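Local coordinates for protein LP04448p (Drosophila melanogaster, PDB 2QK2) that probably binds tubulin through TOG domains like the HEAT-repeat one here and helps track growing microtubule plus ends, at residues Ala121-Tyr126 and Ala154-Arg159; Arg159-Thr164 and Gly201-Leu206; Arg163-Ala168 and Ile236-Ala241; Lys172-Leu177 and Lys210-Leu215; Val192-Ala197 and Met224-Glu229. One frame throughout, in Å; residues are numbered along the deposited sequence.

Interaction 1: residues Ala121-Tyr126 and Ala154-Arg159; sequences AIDAIY and ALFIAR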
# COMPACT_ATOMS: atom_id res chain seq x y z
N ALA A 121 -4.42 1.55 -2.91
CA ALA A 121 -4.75 1.96 -1.55
C ALA A 121 -3.54 1.95 -0.63
O ALA A 121 -3.24 2.95 0.02
CB ALA A 121 -5.85 1.08 -0.97
N ILE A 122 -2.83 0.82 -0.56
CA ILE A 122 -1.69 0.77 0.34
C ILE A 122 -0.57 1.72 -0.09
O ILE A 122 0.14 2.27 0.75
CB ILE A 122 -1.15 -0.69 0.51
CG1 ILE A 122 -0.27 -0.75 1.76
CG2 ILE A 122 -0.37 -1.13 -0.72
CD1 ILE A 122 0.04 -2.16 2.20
N ASP A 123 -0.44 1.96 -1.40
CA ASP A 123 0.58 2.88 -1.89
C ASP A 123 0.26 4.33 -1.48
O ASP A 123 1.14 5.07 -1.02
CB ASP A 123 0.71 2.79 -3.42
CG ASP A 123 1.42 1.51 -3.89
OD1 ASP A 123 1.84 0.69 -3.04
OD2 ASP A 123 1.55 1.32 -5.11
N ALA A 124 -1.00 4.73 -1.64
CA ALA A 124 -1.41 6.08 -1.28
C ALA A 124 -1.26 6.27 0.22
O ALA A 124 -0.85 7.32 0.69
CB ALA A 124 -2.87 6.31 -1.70
N ILE A 125 -1.57 5.23 0.99
CA ILE A 125 -1.46 5.30 2.43
C ILE A 125 -0.01 5.40 2.88
O ILE A 125 0.32 6.12 3.83
CB ILE A 125 -2.15 4.08 3.08
CG1 ILE A 125 -3.66 4.15 2.81
CG2 ILE A 125 -1.86 4.04 4.58
CD1 ILE A 125 -4.46 3.03 3.43
N TYR A 126 0.88 4.69 2.18
CA TYR A 126 2.30 4.72 2.52
C TYR A 126 2.84 6.15 2.50
O TYR A 126 3.65 6.53 3.34
CB TYR A 126 3.11 3.87 1.54
CG TYR A 126 4.60 3.95 1.79
CD1 TYR A 126 5.15 3.41 2.95
CD2 TYR A 126 5.44 4.62 0.90
CE1 TYR A 126 6.52 3.54 3.23
CE2 TYR A 126 6.81 4.75 1.16
CZ TYR A 126 7.34 4.21 2.33
OH TYR A 126 8.68 4.35 2.63
N ALA A 154 6.20 -7.99 -0.70
CA ALA A 154 7.53 -7.67 -1.22
C ALA A 154 7.43 -6.62 -2.32
O ALA A 154 8.26 -5.73 -2.41
CB ALA A 154 8.21 -8.93 -1.77
N LEU A 155 6.41 -6.73 -3.17
CA LEU A 155 6.22 -5.77 -4.25
C LEU A 155 5.84 -4.41 -3.67
O LEU A 155 6.22 -3.36 -4.21
CB LEU A 155 5.14 -6.26 -5.22
CG LEU A 155 5.53 -7.49 -6.05
CD1 LEU A 155 4.33 -7.95 -6.88
CD2 LEU A 155 6.72 -7.16 -6.96
N PHE A 156 5.08 -4.42 -2.58
CA PHE A 156 4.70 -3.17 -1.91
C PHE A 156 5.97 -2.46 -1.45
O PHE A 156 6.12 -1.25 -1.61
CB PHE A 156 3.79 -3.47 -0.71
CG PHE A 156 3.72 -2.34 0.28
CD1 PHE A 156 3.21 -1.10 -0.08
CD2 PHE A 156 4.18 -2.51 1.59
CE1 PHE A 156 3.16 -0.04 0.84
CE2 PHE A 156 4.14 -1.47 2.51
CZ PHE A 156 3.62 -0.24 2.13
N ILE A 157 6.89 -3.22 -0.86
CA ILE A 157 8.16 -2.67 -0.39
C ILE A 157 8.96 -2.07 -1.55
O ILE A 157 9.55 -0.99 -1.43
CB ILE A 157 8.99 -3.77 0.31
CG1 ILE A 157 8.28 -4.20 1.61
CG2 ILE A 157 10.40 -3.27 0.62
CD1 ILE A 157 8.91 -5.39 2.30
N ALA A 158 8.97 -2.76 -2.69
CA ALA A 158 9.68 -2.28 -3.87
C ALA A 158 9.13 -0.94 -4.33
O ALA A 158 9.88 0.02 -4.52
CB ALA A 158 9.58 -3.31 -5.01
N ARG A 159 7.81 -0.86 -4.51
CA ARG A 159 7.20 0.40 -4.94
C ARG A 159 7.42 1.48 -3.89
O ARG A 159 7.74 2.63 -4.23
CB ARG A 159 5.70 0.20 -5.20
CG ARG A 159 5.38 -0.79 -6.32
CD ARG A 159 3.90 -0.70 -6.74
NE ARG A 159 2.99 -0.88 -5.61
CZ ARG A 159 2.64 -2.05 -5.09
NH1 ARG A 159 3.12 -3.19 -5.58
NH2 ARG A 159 1.81 -2.08 -4.05
O HOH W 1 4.27 1.52 -2.04

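Interaction 2: residues Arg159-Thr164 and Gly201-Leu206; sequences RALTRT and GTLIKL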
# COMPACT_ATOMS: atom_id res chain seq x y z
N ARG A 159 7.81 -0.86 -4.51
CA ARG A 159 7.20 0.40 -4.94
C ARG A 159 7.42 1.48 -3.89
O ARG A 159 7.74 2.63 -4.23
CB ARG A 159 5.70 0.20 -5.20
CG ARG A 159 5.38 -0.79 -6.32
CD ARG A 159 3.90 -0.70 -6.74
NE ARG A 159 2.99 -0.88 -5.61
CZ ARG A 159 2.64 -2.05 -5.09
NH1 ARG A 159 3.12 -3.19 -5.58
NH2 ARG A 159 1.81 -2.08 -4.05
N ALA A 160 7.29 1.12 -2.62
CA ALA A 160 7.49 2.09 -1.54
C ALA A 160 8.91 2.68 -1.56
O ALA A 160 9.09 3.90 -1.44
CB ALA A 160 7.24 1.41 -0.19
N LEU A 161 9.90 1.82 -1.72
CA LEU A 161 11.30 2.25 -1.75
C LEU A 161 11.61 3.27 -2.84
O LEU A 161 12.46 4.14 -2.64
CB LEU A 161 12.22 1.03 -1.88
CG LEU A 161 12.28 0.13 -0.63
CD1 LEU A 161 13.04 -1.16 -0.94
CD2 LEU A 161 12.96 0.88 0.51
N THR A 162 10.92 3.19 -3.97
CA THR A 162 11.15 4.14 -5.05
C THR A 162 10.71 5.55 -4.65
O THR A 162 11.01 6.52 -5.34
CB THR A 162 10.39 3.76 -6.34
OG1 THR A 162 8.98 3.85 -6.10
CG2 THR A 162 10.74 2.35 -6.78
N ARG A 163 9.98 5.66 -3.54
CA ARG A 163 9.50 6.95 -3.07
C ARG A 163 9.91 7.18 -1.62
O ARG A 163 9.18 7.80 -0.85
CB ARG A 163 7.98 7.02 -3.18
CG ARG A 163 7.46 6.85 -4.59
CD ARG A 163 5.94 6.75 -4.60
NE ARG A 163 5.44 6.31 -5.90
CZ ARG A 163 5.46 7.05 -7.00
NH1 ARG A 163 5.94 8.29 -6.97
NH2 ARG A 163 4.99 6.55 -8.14
N THR A 164 11.08 6.67 -1.26
CA THR A 164 11.57 6.81 0.10
C THR A 164 12.91 7.53 0.16
O THR A 164 13.77 7.34 -0.70
CB THR A 164 11.70 5.43 0.77
OG1 THR A 164 10.45 4.74 0.68
CG2 THR A 164 12.10 5.57 2.23
N GLY A 201 16.53 -5.49 -5.11
CA GLY A 201 17.22 -4.70 -6.11
C GLY A 201 16.91 -3.22 -5.96
O GLY A 201 17.78 -2.36 -6.13
N THR A 202 15.65 -2.91 -5.64
CA THR A 202 15.26 -1.52 -5.47
C THR A 202 15.95 -0.97 -4.24
O THR A 202 16.39 0.18 -4.22
CB THR A 202 13.72 -1.40 -5.32
OG1 THR A 202 13.09 -2.05 -6.43
CG2 THR A 202 13.30 0.06 -5.29
N LEU A 203 16.07 -1.80 -3.20
CA LEU A 203 16.73 -1.38 -1.97
C LEU A 203 18.19 -1.00 -2.24
O LEU A 203 18.69 -0.03 -1.67
CB LEU A 203 16.69 -2.50 -0.94
CG LEU A 203 17.35 -2.18 0.41
CD1 LEU A 203 16.62 -1.01 1.07
CD2 LEU A 203 17.31 -3.40 1.31
N ILE A 204 18.86 -1.76 -3.10
CA ILE A 204 20.26 -1.47 -3.43
C ILE A 204 20.32 -0.18 -4.25
O ILE A 204 21.21 0.66 -4.05
CB ILE A 204 20.90 -2.62 -4.26
CG1 ILE A 204 20.90 -3.92 -3.46
CG2 ILE A 204 22.33 -2.24 -4.64
CD1 ILE A 204 21.50 -5.10 -4.22
N LYS A 205 19.38 -0.03 -5.17
CA LYS A 205 19.29 1.17 -6.00
C LYS A 205 19.21 2.41 -5.12
O LYS A 205 19.85 3.43 -5.40
CB LYS A 205 18.04 1.11 -6.89
CG LYS A 205 18.32 1.28 -8.37
CD LYS A 205 18.88 2.65 -8.69
CE LYS A 205 19.55 2.66 -10.07
NZ LYS A 205 18.72 2.01 -11.13
N LEU A 206 18.43 2.33 -4.04
CA LEU A 206 18.26 3.46 -3.14
C LEU A 206 19.37 3.68 -2.11
O LEU A 206 19.80 4.81 -1.90
CB LEU A 206 16.93 3.33 -2.38
CG LEU A 206 16.60 4.44 -1.37
CD1 LEU A 206 16.21 5.70 -2.11
CD2 LEU A 206 15.47 3.99 -0.45

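Interaction 3: residues Arg163-Ala168 and Ile236-Ala241; sequences RTQPTA and IKIKVA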
# COMPACT_ATOMS: atom_id res chain seq x y z
N ARG A 163 9.98 5.66 -3.54
CA ARG A 163 9.50 6.95 -3.07
C ARG A 163 9.91 7.18 -1.62
O ARG A 163 9.18 7.80 -0.85
CB ARG A 163 7.98 7.02 -3.18
CG ARG A 163 7.46 6.85 -4.59
CD ARG A 163 5.94 6.75 -4.60
NE ARG A 163 5.44 6.31 -5.90
CZ ARG A 163 5.46 7.05 -7.00
NH1 ARG A 163 5.94 8.29 -6.97
NH2 ARG A 163 4.99 6.55 -8.14
N THR A 164 11.08 6.67 -1.26
CA THR A 164 11.57 6.81 0.10
C THR A 164 12.91 7.53 0.16
O THR A 164 13.77 7.34 -0.70
CB THR A 164 11.70 5.43 0.77
OG1 THR A 164 10.45 4.74 0.68
CG2 THR A 164 12.10 5.57 2.23
N GLN A 165 13.08 8.38 1.17
CA GLN A 165 14.33 9.10 1.35
C GLN A 165 15.35 8.13 1.95
O GLN A 165 15.03 7.38 2.88
CB GLN A 165 14.14 10.28 2.32
CG GLN A 165 13.41 11.47 1.73
CD GLN A 165 14.14 12.06 0.54
OE1 GLN A 165 15.35 12.25 0.57
NE2 GLN A 165 13.39 12.35 -0.52
N PRO A 166 16.58 8.12 1.43
CA PRO A 166 17.59 7.21 1.97
C PRO A 166 17.75 7.38 3.48
O PRO A 166 17.96 6.40 4.20
CB PRO A 166 18.85 7.61 1.20
CG PRO A 166 18.30 8.02 -0.14
CD PRO A 166 17.10 8.87 0.27
N THR A 167 17.62 8.62 3.96
CA THR A 167 17.76 8.89 5.39
C THR A 167 16.61 8.33 6.23
O THR A 167 16.64 8.41 7.46
CB THR A 167 17.88 10.40 5.68
OG1 THR A 167 16.74 11.09 5.15
CG2 THR A 167 19.15 10.96 5.03
N ALA A 168 15.59 7.77 5.58
CA ALA A 168 14.45 7.20 6.29
C ALA A 168 14.76 5.80 6.82
O ALA A 168 13.99 5.24 7.61
CB ALA A 168 13.23 7.16 5.39
N ILE A 236 14.42 5.27 -8.77
CA ILE A 236 14.16 5.99 -7.54
C ILE A 236 13.57 7.35 -7.90
O ILE A 236 14.27 8.24 -8.39
CB ILE A 236 15.44 6.19 -6.72
CG1 ILE A 236 16.08 4.83 -6.43
CG2 ILE A 236 15.12 6.91 -5.42
CD1 ILE A 236 15.15 3.82 -5.78
N LYS A 237 12.28 7.50 -7.65
CA LYS A 237 11.55 8.71 -7.97
C LYS A 237 11.74 9.89 -7.02
O LYS A 237 11.20 10.96 -7.27
CB LYS A 237 10.07 8.38 -8.10
CG LYS A 237 9.80 7.28 -9.12
CD LYS A 237 8.46 6.61 -8.90
CE LYS A 237 8.22 5.52 -9.93
NZ LYS A 237 9.33 4.51 -9.99
N ILE A 238 12.50 9.71 -5.95
CA ILE A 238 12.70 10.80 -5.01
C ILE A 238 14.03 11.53 -5.16
O ILE A 238 14.88 11.16 -5.97
CB ILE A 238 12.56 10.31 -3.54
CG1 ILE A 238 13.55 9.18 -3.24
CG2 ILE A 238 11.14 9.85 -3.28
CD1 ILE A 238 14.97 9.65 -2.98
N LYS A 239 14.19 12.58 -4.36
CA LYS A 239 15.41 13.39 -4.34
C LYS A 239 15.98 13.35 -2.93
O LYS A 239 15.32 13.77 -1.98
CB LYS A 239 15.09 14.84 -4.71
CG LYS A 239 16.25 15.81 -4.55
CD LYS A 239 17.37 15.52 -5.54
CE LYS A 239 18.50 16.52 -5.40
NZ LYS A 239 19.56 16.30 -6.42
N VAL A 240 17.20 12.85 -2.80
CA VAL A 240 17.84 12.75 -1.50
C VAL A 240 17.97 14.11 -0.81
O VAL A 240 17.06 14.54 -0.09
CB VAL A 240 19.25 12.11 -1.62
CG1 VAL A 240 19.83 11.87 -0.23
CG2 VAL A 240 19.16 10.81 -2.40
N ALA A 241 19.09 14.79 -1.03
CA ALA A 241 19.36 16.10 -0.44
C ALA A 241 19.62 15.97 1.06
O ALA A 241 20.71 16.39 1.50
CB ALA A 241 18.18 17.04 -0.68

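Interaction 4: residues Lys172-Leu177 and Lys210-Leu215; sequences KLLKLL and KAVTPL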
# COMPACT_ATOMS: atom_id res chain seq x y z
N LYS A 172 19.51 -0.61 11.61
CA LYS A 172 18.61 -1.65 12.09
C LYS A 172 17.50 -1.99 11.10
O LYS A 172 17.28 -3.17 10.80
CB LYS A 172 17.98 -1.26 13.42
CG LYS A 172 18.72 -1.79 14.64
CD LYS A 172 17.84 -1.75 15.88
CE LYS A 172 18.54 -2.37 17.08
NZ LYS A 172 17.64 -2.45 18.27
N LEU A 173 16.80 -0.98 10.60
CA LEU A 173 15.71 -1.21 9.66
C LEU A 173 16.20 -1.85 8.36
O LEU A 173 15.56 -2.75 7.81
CB LEU A 173 14.99 0.11 9.34
CG LEU A 173 13.74 0.01 8.45
CD1 LEU A 173 12.75 -0.98 9.06
CD2 LEU A 173 13.10 1.38 8.32
N LEU A 174 17.36 -1.38 7.88
CA LEU A 174 17.94 -1.92 6.66
C LEU A 174 18.21 -3.41 6.85
O LEU A 174 17.87 -4.23 6.00
CB LEU A 174 19.25 -1.20 6.33
CG LEU A 174 19.96 -1.74 5.07
CD1 LEU A 174 19.07 -1.47 3.87
CD2 LEU A 174 21.33 -1.08 4.89
N LYS A 175 18.82 -3.77 7.97
CA LYS A 175 19.13 -5.17 8.25
C LYS A 175 17.86 -6.01 8.39
O LYS A 175 17.78 -7.11 7.85
CB LYS A 175 19.98 -5.28 9.52
CG LYS A 175 21.35 -4.63 9.37
CD LYS A 175 22.00 -4.36 10.73
CE LYS A 175 22.42 -5.64 11.43
NZ LYS A 175 23.59 -6.26 10.75
N LEU A 176 16.87 -5.48 9.11
CA LEU A 176 15.62 -6.20 9.32
C LEU A 176 14.90 -6.45 7.99
O LEU A 176 14.41 -7.55 7.72
CB LEU A 176 14.70 -5.40 10.25
CG LEU A 176 13.30 -5.99 10.49
CD1 LEU A 176 13.43 -7.31 11.23
CD2 LEU A 176 12.47 -5.00 11.30
N LEU A 177 14.83 -5.43 7.16
CA LEU A 177 14.17 -5.54 5.87
C LEU A 177 14.91 -6.52 4.96
O LEU A 177 14.28 -7.39 4.35
CB LEU A 177 14.10 -4.17 5.20
CG LEU A 177 12.74 -3.49 5.03
CD1 LEU A 177 11.82 -3.77 6.20
CD2 LEU A 177 12.97 -1.99 4.88
N LYS A 210 27.48 -0.65 -1.60
CA LYS A 210 28.34 -0.78 -0.42
C LYS A 210 27.58 -0.98 0.88
O LYS A 210 27.99 -1.74 1.75
CB LYS A 210 29.26 0.43 -0.30
CG LYS A 210 30.20 0.61 -1.48
CD LYS A 210 31.12 1.81 -1.28
CE LYS A 210 32.06 1.98 -2.47
NZ LYS A 210 32.85 0.74 -2.72
N ALA A 211 26.46 -0.28 1.01
CA ALA A 211 25.66 -0.39 2.22
C ALA A 211 24.91 -1.72 2.33
O ALA A 211 24.89 -2.33 3.40
CB ALA A 211 24.68 0.77 2.30
N VAL A 212 24.30 -2.16 1.24
CA VAL A 212 23.51 -3.39 1.25
C VAL A 212 24.26 -4.69 0.98
O VAL A 212 23.96 -5.72 1.59
CB VAL A 212 22.34 -3.29 0.25
CG1 VAL A 212 21.40 -4.48 0.43
CG2 VAL A 212 21.59 -1.98 0.46
N THR A 213 25.23 -4.65 0.07
CA THR A 213 26.01 -5.83 -0.30
C THR A 213 26.40 -6.74 0.86
O THR A 213 26.14 -7.94 0.83
CB THR A 213 27.30 -5.43 -1.05
OG1 THR A 213 26.97 -5.06 -2.39
CG2 THR A 213 28.31 -6.58 -1.07
N PRO A 214 27.03 -6.19 1.91
CA PRO A 214 27.42 -7.02 3.05
C PRO A 214 26.30 -7.92 3.56
O PRO A 214 26.54 -9.05 3.96
CB PRO A 214 27.83 -5.98 4.09
CG PRO A 214 28.40 -4.89 3.25
CD PRO A 214 27.38 -4.78 2.14
N LEU A 215 25.07 -7.42 3.53
CA LEU A 215 23.93 -8.19 4.01
C LEU A 215 23.50 -9.31 3.06
O LEU A 215 22.70 -10.17 3.44
CB LEU A 215 22.74 -7.26 4.27
CG LEU A 215 23.06 -6.04 5.14
CD1 LEU A 215 21.80 -5.22 5.35
CD2 LEU A 215 23.64 -6.49 6.48

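Interaction 5: residues Val192-Ala197 and Met224-Glu229; sequences VRDSSA and MAKIKE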
# COMPACT_ATOMS: atom_id res chain seq x y z
N VAL A 192 7.02 -15.36 -5.38
CA VAL A 192 7.50 -14.76 -4.14
C VAL A 192 8.99 -14.43 -4.29
O VAL A 192 9.44 -13.35 -3.88
CB VAL A 192 7.30 -15.73 -2.95
CG1 VAL A 192 7.92 -15.15 -1.68
CG2 VAL A 192 5.80 -15.96 -2.75
N ARG A 193 9.74 -15.34 -4.90
CA ARG A 193 11.16 -15.12 -5.11
C ARG A 193 11.40 -13.91 -6.02
O ARG A 193 12.21 -13.05 -5.70
CB ARG A 193 11.81 -16.37 -5.73
CG ARG A 193 13.25 -16.15 -6.20
CD ARG A 193 13.93 -17.45 -6.64
NE ARG A 193 13.15 -18.19 -7.63
CZ ARG A 193 12.76 -17.71 -8.81
NH1 ARG A 193 13.07 -16.47 -9.17
NH2 ARG A 193 12.06 -18.47 -9.64
N ASP A 194 10.68 -13.85 -7.14
CA ASP A 194 10.84 -12.72 -8.06
C ASP A 194 10.50 -11.40 -7.38
O ASP A 194 11.19 -10.40 -7.56
CB ASP A 194 9.95 -12.88 -9.30
CG ASP A 194 10.38 -14.04 -10.19
OD1 ASP A 194 11.55 -14.48 -10.09
OD2 ASP A 194 9.55 -14.49 -11.00
N SER A 195 9.41 -11.39 -6.61
CA SER A 195 8.99 -10.18 -5.92
C SER A 195 10.04 -9.77 -4.90
O SER A 195 10.36 -8.58 -4.76
CB SER A 195 7.64 -10.42 -5.23
OG SER A 195 6.63 -10.67 -6.19
N SER A 196 10.60 -10.74 -4.19
CA SER A 196 11.63 -10.44 -3.20
C SER A 196 12.88 -9.88 -3.88
O SER A 196 13.53 -8.97 -3.35
CB SER A 196 12.00 -11.71 -2.42
OG SER A 196 10.87 -12.23 -1.75
N ALA A 197 13.21 -10.42 -5.05
CA ALA A 197 14.38 -9.95 -5.79
C ALA A 197 14.16 -8.50 -6.23
O ALA A 197 15.08 -7.69 -6.19
CB ALA A 197 14.62 -10.83 -7.02
N MSE A 224 21.45 -13.51 -6.86
CA MSE A 224 22.11 -12.21 -6.96
C MSE A 224 21.91 -11.61 -8.35
O MSE A 224 21.77 -10.40 -8.49
CB MSE A 224 23.61 -12.32 -6.67
CG MSE A 224 23.99 -12.20 -5.21
SE MSE A 224 23.40 -10.52 -4.38
CE MSE A 224 23.88 -9.30 -5.76
N ALA A 225 21.90 -12.47 -9.36
CA ALA A 225 21.71 -12.01 -10.74
C ALA A 225 20.31 -11.42 -10.91
O ALA A 225 20.15 -10.38 -11.56
CB ALA A 225 21.91 -13.17 -11.71
N LYS A 226 19.31 -12.09 -10.35
CA LYS A 226 17.93 -11.60 -10.43
C LYS A 226 17.85 -10.24 -9.76
O LYS A 226 17.26 -9.30 -10.30
CB LYS A 226 16.97 -12.55 -9.71
CG LYS A 226 16.87 -13.92 -10.30
CD LYS A 226 15.72 -14.70 -9.66
CE LYS A 226 15.68 -16.14 -10.15
NZ LYS A 226 16.84 -16.94 -9.66
N ILE A 227 18.45 -10.15 -8.58
CA ILE A 227 18.46 -8.91 -7.82
C ILE A 227 19.12 -7.78 -8.61
O ILE A 227 18.58 -6.67 -8.69
CB ILE A 227 19.21 -9.11 -6.48
CG1 ILE A 227 18.42 -10.09 -5.60
CG2 ILE A 227 19.41 -7.76 -5.77
CD1 ILE A 227 19.14 -10.48 -4.32
N LYS A 228 20.28 -8.05 -9.21
CA LYS A 228 20.96 -7.02 -9.99
C LYS A 228 20.16 -6.60 -11.21
O LYS A 228 20.18 -5.43 -11.58
CB LYS A 228 22.36 -7.49 -10.40
CG LYS A 228 23.48 -6.89 -9.54
CD LYS A 228 23.19 -7.07 -8.04
CE LYS A 228 24.29 -6.48 -7.15
NZ LYS A 228 24.49 -5.01 -7.34
N GLU A 229 19.45 -7.53 -11.83
CA GLU A 229 18.63 -7.19 -12.98
C GLU A 229 17.59 -6.17 -12.51
O GLU A 229 17.43 -5.10 -13.12
CB GLU A 229 17.90 -8.41 -13.52
CG GLU A 229 18.69 -9.23 -14.50
CD GLU A 229 17.85 -10.32 -15.13
OE1 GLU A 229 17.54 -11.32 -14.43
OE2 GLU A 229 17.49 -10.18 -16.31

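Interaction 1: residues Ala121-Tyr126 and Ala154-Arg159
Ile122, Asp123 and Tyr126 of helix 112-126 close on Phe156 and Arg159 of helix 147-161 in a buried helix-helix contact near the centre of this HEAT-repeat TOG domain. An aromatic-aliphatic cluster round Phe156 has the salt bridge of Asp123 and Arg159 beside it. The axes of the two short segments come no nearer than 10.6 Å, so long side chains must bridge the space. Phe156 does most of this: with CG anti to the backbone N (chi1 160°), its ring reaches across toward helix 112-126. Ile122 crosses it at about a right angle and sets CD1 over the middle of one face, 3.9 Å from the ring centroid, in a CH-pi contact. The edge of Phe156 turns to the face of Tyr126 in an offset edge-to-face pair, the planes 87° apart. Tyr126 OH, beyond this pair, hydrogen-bonds Thr164. Asp123 OD1 lies in the plane of the Phe156 ring, 3.7 Å from CD1, where the slightly positive ring edge probably suits it. That oxygen also accepts a hydrogen bond from a water, 2.8 Å from Asp123 OD1 to the water oxygen, and the water gives a second, weak bond to Phe156 O. Beside the ring, Arg159 bends at its third torsion and takes the carboxylate side-on. Two nitrogens hold two oxygens, which limits rotation of both groups, although their planes are 44° apart. Arg159 NH2 donates to Asp123 OD1 at 2.9 Å, tilted out of the carboxylate plane, whereas Arg159 NE meets the syn lone pair of Asp123 OD2 at 2.7 Å.

Interaction 2: residues Arg159-Thr164 and Gly201-Leu206
Leu161, Leu206 and Thr202 carry this buried contact, in which the C-terminal end of helix 147-161 and the turn after it lean on helix 190-207 of the HEAT-repeat array. Leu161 divides its branches between two partners. Its CD1 lies over the backbone of the facing helix, 3.8 Å from Leu203 N, while its CD2 reaches Leu206 CD2 at 4.1 Å. Thr202 contributes a methyl: OG1 stands anti to the carbonyl carbon (chi1 -54°) and bonds Glu198 O in its own helix, which turns CG2 outward to touch both Leu161 CB and Thr162 CG2, each at 3.7 Å. Leu206 closes the other end by laying its methyls on carbonyl oxygens, CD1 at 3.3 Å from Thr164 O and CD2 at 3.7 Å from Leu161 O. Replacing Leu206 by an alanine would probably open a gap beside Leu161 CD2 and remove part of the apolar cover of Thr164 O. The two threonine hydroxyls of the turn bond back to the helix end. Thr162 OG1 bonds Arg159 O at 2.6 Å, and Thr164 OG1, also paired with Tyr126 OH, reaches Ala160 O at 2.7 Å from above the carbonyl plane, opposite in face to Arg163 N. With hydroxyls turned back to their own backbones, Thr162 and Thr202 offer mainly carbon to the interface, which implies cohesion by van der Waals packing and exclusion of water and not by polar bonds between the segments.

Interaction 3: residues Arg163-Ala168 and Ile236-Ala241
Ile238 wedges against Arg163 and Thr164, joining the loop that follows helix 147-161 to the C-terminal tail. Its CG1 takes the position between the backbone N and the carbonyl carbon (chi1 58°), which carries it to 3.1 Å from Thr164 O and leaves CG2 facing Arg163 CA at 3.3 Å. Gln165 bends back at its second torsion (chi2 -60°) so that its amide meets the tail backbone. There, as modelled, NE2 donates to Lys239 O at 2.8 Å, the acceptor close to the amide plane but the donor 53° out of the carbonyl plane. Gln165 OE1 then falls 2.9 Å from Val240 O and 3.0 Å from Lys239 O, acceptors all, so the orientation of the amide is doubtful. Arg163 does the reverse and stays extended from CG to NE; Lys237 lays its methylene CD over one face of the guanidinium, 3.3 Å above the plane, and keeps its ammonium for Glu235 O. At the other end Pro166 CD meets the end of Ile238, CD1, and its CG packs on Val240 CG2 at 3.7 Å. No strands are involved: the tail leaves helix 221-233 and runs beside the loop leading to helix 171-185, while Pro166 and Ile236 both rest on Leu206 of helix 190-207.

Interaction 4: residues Lys172-Leu177 and Lys210-Leu215
The HEAT-repeat stack is extended here by Leu174 and Lys175 of helix 171-185, which receive Leu215 from the 3-10 turn that follows the short helix 209-212. Within 210-215, Leu215 has the largest area buried by the contact, 67 Å². Its CG stands anti to the carbonyl carbon (chi1 -51°), and the side chain spreads its two methyls over neighbouring residues of the facing helix. CD1 does the closer work, sitting 3.9 Å from Leu174 CG. CD2 goes to the aliphatic part of Lys175, 4.1 Å from its CG, the two side chains crossing at about a right angle. Lys175 thus takes part through carbon, its chain bending at the third and fourth torsions beyond that point. Leu174 points toward the turn, with CG anti to its own N (chi1 178°); besides meeting Leu215, it brings CD2 to 4.1 Å from Ala211 O and CD1 loosely against Val212 CG2 at 4.3 Å. Leu203 of helix 190-207 also touches Leu174, so the leucine sits where three helical elements meet. Backbone bonding within the turn helps hold the backbone of Leu215 in place, for Leu215 N donates to Val212 O at 2.8 Å.

Interaction 5: residues Val192-Ala197 and Met224-Glu229
Arg193 and Ala197 of helix 190-207 face Lys226 and Ile227 of helix 221-233, in a contact that shows how a small residue lets two helices of a HEAT-repeat solenoid come close. The short segments cross at 53°, and their axes approach to 9.2 Å. Along the first of them, Arg193 reaches across to helix 221-233, CG anti to the backbone N (chi1 171°) and the chain bent at its third torsion, to cross the Lys226 side chain at about a right angle. Its NH1 is modelled implausibly close to Lys226 CE, so the exact place of that nitrogen is doubtful, as is its weak salt bridge to Asp194 OD1. Asp194 itself brushes Lys226 CD with OD1 at 4.2 Å, and its carboxylate may offset in part the like charges of Arg193 and Lys226. Replacing Arg193 by an alanine is likely to uncover the methylenes of Lys226, across which its chain lies, and to remove a positive group from beside Asp194. At Ala197 the backbones come nearest, its CA 4.7 Å from Ile227 CA. Its methyl touches Lys226 CB at 4.0 Å and Ile227 CG1 at 4.1 Å, while Ala197 O lies 3.9 Å from Ile227 CA. Among the neighbouring helices, Leu185 of helix 171-185 touches both Arg193 and Ile227, Leu200 and Ile204 continue the cover of Ile227 along helix 190-207, and Ser195 faces helix 147-161.

How the interactions relate
Followed from the N terminus, interaction 1 closes the first loop, tying helix 112-126 to helix 147-161 before the other contacts open; only Arg159 is common to it and interaction 2. Interactions 2 and 3 then start from overlapping residues: the former returns at helix 190-207, whereas the latter waits for the C-terminal tail and so closes the longest loop. Interactions 4 and 5 are nested inside that loop. Each crosses interaction 2 and they cross each other, so helices 171-185, 190-207 and 221-233 and the turn after 209-212 are interlocked. The Tyr126–Thr164 hydroxyl bond joins interaction 1 to interactions 2 and 3, linking the middle of the domain to its C-terminal end.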